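Local coordinates for cytolethal distending toxin protein C (Haemophilus ducreyi, PDB 1SR4) that forms part of a three-protein bacterial genotoxin and, as a lectin-like subunit, probably binds carbohydrate, at residues C[55-69]-C[87-99]. Numbering follows the deposited sequence.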
# COMPACT_ATOMS: atom_id res chain seq x y z
N GLU C 55 -20.49 2.21 20.12
CA GLU C 55 -21.93 2.39 20.01
C GLU C 55 -22.54 2.21 18.63
O GLU C 55 -23.76 2.22 18.50
CB GLU C 55 -22.33 3.77 20.54
CG GLU C 55 -21.77 4.92 19.73
CD GLU C 55 -20.39 5.35 20.21
OE1 GLU C 55 -19.53 4.48 20.41
OE2 GLU C 55 -20.18 6.57 20.37
N TYR C 56 -21.71 2.01 17.61
CA TYR C 56 -22.23 1.86 16.25
C TYR C 56 -21.92 0.49 15.64
O TYR C 56 -21.83 0.36 14.41
CB TYR C 56 -21.64 2.95 15.33
CG TYR C 56 -21.80 4.37 15.86
CD1 TYR C 56 -23.05 4.95 15.98
CD2 TYR C 56 -20.69 5.11 16.26
CE1 TYR C 56 -23.21 6.25 16.50
CE2 TYR C 56 -20.83 6.41 16.79
CZ TYR C 56 -22.09 6.97 16.91
OH TYR C 56 -22.24 8.22 17.47
N GLU C 57 -21.78 -0.53 16.47
CA GLU C 57 -21.45 -1.84 15.92
C GLU C 57 -22.56 -2.53 15.15
O GLU C 57 -22.28 -3.31 14.24
CB GLU C 57 -20.93 -2.77 17.01
CG GLU C 57 -19.61 -2.33 17.59
CD GLU C 57 -18.52 -2.21 16.52
OE1 GLU C 57 -18.14 -3.26 15.96
OE2 GLU C 57 -18.05 -1.07 16.25
N LYS C 58 -23.82 -2.24 15.46
CA LYS C 58 -24.90 -2.94 14.78
C LYS C 58 -24.94 -2.75 13.26
O LYS C 58 -25.23 -3.69 12.54
CB LYS C 58 -26.26 -2.58 15.40
CG LYS C 58 -26.92 -1.31 14.88
CD LYS C 58 -28.44 -1.39 15.11
CE LYS C 58 -29.19 -0.21 14.49
NZ LYS C 58 -28.84 1.10 15.13
N LEU C 59 -24.63 -1.55 12.78
CA LEU C 59 -24.65 -1.29 11.35
C LEU C 59 -23.26 -1.14 10.73
O LEU C 59 -23.13 -0.66 9.60
CB LEU C 59 -25.48 -0.03 11.06
CG LEU C 59 -26.92 -0.09 11.60
CD1 LEU C 59 -27.64 1.22 11.33
CD2 LEU C 59 -27.66 -1.25 10.95
N ARG C 60 -22.22 -1.55 11.45
CA ARG C 60 -20.86 -1.40 10.93
C ARG C 60 -20.63 -2.19 9.65
O ARG C 60 -19.79 -1.83 8.83
CB ARG C 60 -19.82 -1.78 12.00
CG ARG C 60 -18.36 -1.54 11.56
CD ARG C 60 -17.43 -1.53 12.76
NE ARG C 60 -17.38 -2.82 13.45
CZ ARG C 60 -16.75 -3.88 12.97
NH1 ARG C 60 -16.13 -3.80 11.79
NH2 ARG C 60 -16.71 -5.02 13.67
N ASP C 61 -21.36 -3.27 9.47
CA ASP C 61 -21.28 -4.02 8.22
C ASP C 61 -19.83 -4.38 7.88
O ASP C 61 -19.43 -4.35 6.71
CB ASP C 61 -21.92 -3.14 7.13
CG ASP C 61 -22.27 -3.90 5.85
OD1 ASP C 61 -22.37 -5.14 5.89
OD2 ASP C 61 -22.47 -3.24 4.80
N GLY C 62 -19.04 -4.71 8.90
CA GLY C 62 -17.66 -5.08 8.67
C GLY C 62 -16.70 -4.02 8.15
O GLY C 62 -15.59 -4.34 7.75
N GLY C 63 -17.11 -2.75 8.15
CA GLY C 63 -16.22 -1.70 7.68
C GLY C 63 -15.37 -1.16 8.83
O GLY C 63 -15.37 -1.73 9.93
N THR C 64 -14.66 -0.06 8.57
CA THR C 64 -13.80 0.56 9.59
C THR C 64 -14.33 1.95 9.95
O THR C 64 -14.46 2.81 9.09
CB THR C 64 -12.36 0.73 9.06
OG1 THR C 64 -11.83 -0.55 8.72
CG2 THR C 64 -11.48 1.42 10.11
N LEU C 65 -14.63 2.16 11.23
CA LEU C 65 -15.16 3.44 11.66
C LEU C 65 -14.07 4.49 11.76
O LEU C 65 -13.01 4.25 12.34
CB LEU C 65 -15.89 3.28 13.01
CG LEU C 65 -17.03 2.25 12.98
CD1 LEU C 65 -17.78 2.29 14.31
CD2 LEU C 65 -18.00 2.54 11.83
N VAL C 66 -14.31 5.66 11.16
CA VAL C 66 -13.34 6.74 11.16
C VAL C 66 -14.00 8.11 11.24
O VAL C 66 -15.22 8.25 11.24
CB VAL C 66 -12.47 6.76 9.86
CG1 VAL C 66 -11.80 5.39 9.63
CG2 VAL C 66 -13.33 7.15 8.65
N GLN C 67 -13.15 9.13 11.31
CA GLN C 67 -13.60 10.51 11.29
C GLN C 67 -12.59 11.18 10.37
O GLN C 67 -11.45 10.74 10.27
CB GLN C 67 -13.54 11.15 12.68
CG GLN C 67 -14.55 10.60 13.68
CD GLN C 67 -14.38 11.25 15.04
OE1 GLN C 67 -13.31 11.18 15.63
NE2 GLN C 67 -15.44 11.88 15.55
N PHE C 68 -13.02 12.23 9.68
CA PHE C 68 -12.13 12.98 8.81
C PHE C 68 -11.96 14.30 9.57
O PHE C 68 -12.89 15.09 9.67
CB PHE C 68 -12.78 13.19 7.45
CG PHE C 68 -13.13 11.90 6.75
CD1 PHE C 68 -12.14 11.07 6.26
CD2 PHE C 68 -14.46 11.49 6.64
CE1 PHE C 68 -12.46 9.83 5.68
CE2 PHE C 68 -14.78 10.26 6.06
CZ PHE C 68 -13.78 9.43 5.58
N LYS C 69 -10.76 14.51 10.12
CA LYS C 69 -10.46 15.69 10.92
C LYS C 69 -9.70 16.79 10.20
O LYS C 69 -8.79 16.54 9.40
CB LYS C 69 -9.67 15.25 12.16
CG LYS C 69 -9.27 16.38 13.11
CD LYS C 69 -8.33 15.84 14.19
CE LYS C 69 -7.70 16.97 15.02
NZ LYS C 69 -6.99 17.96 14.14
N CYS C 87 -15.78 17.42 16.56
CA CYS C 87 -15.50 15.99 16.44
C CYS C 87 -16.21 15.15 17.50
O CYS C 87 -16.48 13.97 17.27
CB CYS C 87 -13.99 15.73 16.45
SG CYS C 87 -13.07 16.35 14.98
N LYS C 88 -16.54 15.76 18.64
CA LYS C 88 -17.25 15.05 19.70
C LYS C 88 -18.69 14.66 19.34
O LYS C 88 -19.29 13.81 20.00
CB LYS C 88 -17.26 15.88 20.99
CG LYS C 88 -15.93 15.91 21.77
CD LYS C 88 -14.83 16.75 21.09
CE LYS C 88 -13.91 15.92 20.19
NZ LYS C 88 -12.68 16.66 19.75
N ASP C 89 -19.25 15.30 18.32
CA ASP C 89 -20.62 14.96 17.89
C ASP C 89 -20.50 13.74 16.97
O ASP C 89 -20.65 13.84 15.75
CB ASP C 89 -21.25 16.14 17.13
CG ASP C 89 -22.67 15.84 16.66
OD1 ASP C 89 -23.16 14.73 16.93
OD2 ASP C 89 -23.28 16.71 16.00
N THR C 90 -20.21 12.60 17.58
CA THR C 90 -19.99 11.37 16.84
C THR C 90 -21.12 10.92 15.92
O THR C 90 -20.85 10.34 14.86
CB THR C 90 -19.60 10.22 17.81
OG1 THR C 90 -20.66 9.98 18.75
CG2 THR C 90 -18.35 10.59 18.58
N ASP C 91 -22.38 11.20 16.28
CA ASP C 91 -23.51 10.82 15.43
C ASP C 91 -23.40 11.45 14.04
O ASP C 91 -23.89 10.90 13.06
CB ASP C 91 -24.84 11.25 16.06
CG ASP C 91 -25.31 10.33 17.17
OD1 ASP C 91 -24.58 9.38 17.55
OD2 ASP C 91 -26.44 10.56 17.67
N HIS C 92 -22.78 12.62 13.96
CA HIS C 92 -22.64 13.29 12.66
C HIS C 92 -21.24 13.25 12.08
O HIS C 92 -21.05 13.62 10.93
CB HIS C 92 -23.05 14.76 12.77
CG HIS C 92 -24.50 14.95 13.09
ND1 HIS C 92 -25.50 14.76 12.16
CD2 HIS C 92 -25.12 15.28 14.24
CE1 HIS C 92 -26.67 14.95 12.73
NE2 HIS C 92 -26.47 15.27 14.00
N THR C 93 -20.26 12.79 12.85
CA THR C 93 -18.89 12.80 12.36
C THR C 93 -18.23 11.46 12.14
O THR C 93 -17.17 11.40 11.51
CB THR C 93 -17.99 13.62 13.29
OG1 THR C 93 -17.97 13.01 14.58
CG2 THR C 93 -18.54 15.05 13.43
N VAL C 94 -18.83 10.39 12.66
CA VAL C 94 -18.22 9.08 12.50
C VAL C 94 -18.74 8.41 11.24
O VAL C 94 -19.96 8.23 11.05
CB VAL C 94 -18.48 8.18 13.71
CG1 VAL C 94 -17.91 6.77 13.46
CG2 VAL C 94 -17.81 8.80 14.96
N PHE C 95 -17.82 8.07 10.35
CA PHE C 95 -18.18 7.42 9.10
C PHE C 95 -17.58 6.03 9.04
O PHE C 95 -16.82 5.64 9.92
CB PHE C 95 -17.78 8.31 7.92
CG PHE C 95 -18.66 9.53 7.80
CD1 PHE C 95 -19.89 9.46 7.14
CD2 PHE C 95 -18.32 10.70 8.47
CE1 PHE C 95 -20.77 10.54 7.15
CE2 PHE C 95 -19.20 11.79 8.48
CZ PHE C 95 -20.44 11.71 7.82
N ASN C 96 -17.90 5.30 7.99
CA ASN C 96 -17.53 3.90 7.89
C ASN C 96 -16.94 3.50 6.53
O ASN C 96 -17.65 3.50 5.53
CB ASN C 96 -18.84 3.14 8.20
CG ASN C 96 -18.70 1.64 8.21
OD1 ASN C 96 -17.60 1.09 8.23
ND2 ASN C 96 -19.84 0.96 8.22
N LEU C 97 -15.65 3.15 6.51
CA LEU C 97 -14.97 2.76 5.27
C LEU C 97 -15.24 1.31 4.90
O LEU C 97 -14.96 0.40 5.67
CB LEU C 97 -13.45 2.97 5.39
CG LEU C 97 -12.93 4.36 5.83
CD1 LEU C 97 -11.40 4.41 5.75
CD2 LEU C 97 -13.55 5.45 4.95
N ILE C 98 -15.76 1.11 3.70
CA ILE C 98 -16.10 -0.21 3.15
C ILE C 98 -15.12 -0.46 1.99
O ILE C 98 -15.18 0.24 0.98
CB ILE C 98 -17.55 -0.22 2.57
CG1 ILE C 98 -18.59 0.10 3.66
CG2 ILE C 98 -17.83 -1.55 1.86
CD1 ILE C 98 -18.53 -0.81 4.90
N PRO C 99 -14.22 -1.45 2.12
CA PRO C 99 -13.28 -1.73 1.03
C PRO C 99 -13.97 -2.40 -0.15
O PRO C 99 -15.05 -2.99 -0.01
CB PRO C 99 -12.24 -2.65 1.70
CG PRO C 99 -13.07 -3.43 2.68
CD PRO C 99 -14.04 -2.37 3.26
O HOH W 1 -22.48 2.19 8.96
O HOH W 2 -12.48 -1.12 6.16
O HOH W 3 -15.75 13.08 10.04
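Q67 reaches from strand 64-69 to the chain around helix 90-93 and uses NE2 twice. One bond runs from NE2 to OG1 of T93 (2.9 Å), the other from NE2 to the carbonyl O of C87 (2.9 Å). Both partners lie close to the amide plane, so the two bonds fix the rotation of this buried group. The chain is extended beyond CG (chi2 177°), which carries the amide across, and its CG packs on CG2 of V94. T93 is itself held, because its OG1 donates to the backbone O of D89, the N-cap residue.

At the start of helix 90-93, the hydroxyl of Y56 sits between two side chains. It donates to OD1 of D91 (2.6 Å), on the anti lone pair of that oxygen, and lies 2.7 Å from OG1 of T90. Both oxygens meet the ring at its edge. E55 CG covers one ring face.

Beyond Q67 the strands pair antiparallel. T64 and L97, like V66 and F95, are hydrogen-bonded pairs; L65 and N96 form the non-hydrogen-bonded pair between them. V66 and L97 pack on one sheet face, where CD2 of L97 also meets the F68 ring edge at CZ (4.0 Å). On the other face, CD2 of L65 lies against CB of N96.

N96 ties its strand to the turn before strand 64-69. Its ND2 donates to O of R60 (2.9 Å) from above the carbonyl plane, while N of G63 reaches that oxygen from the opposite face. A type I' turn, R60 to G63, leads into the strand. Farther out, F95 meets F77, and C87 is disulfide-bonded to C76. The paired strands belong to the antiparallel sheet of a ricin-like beta-trefoil, the fold of the CdtA/CdtC family.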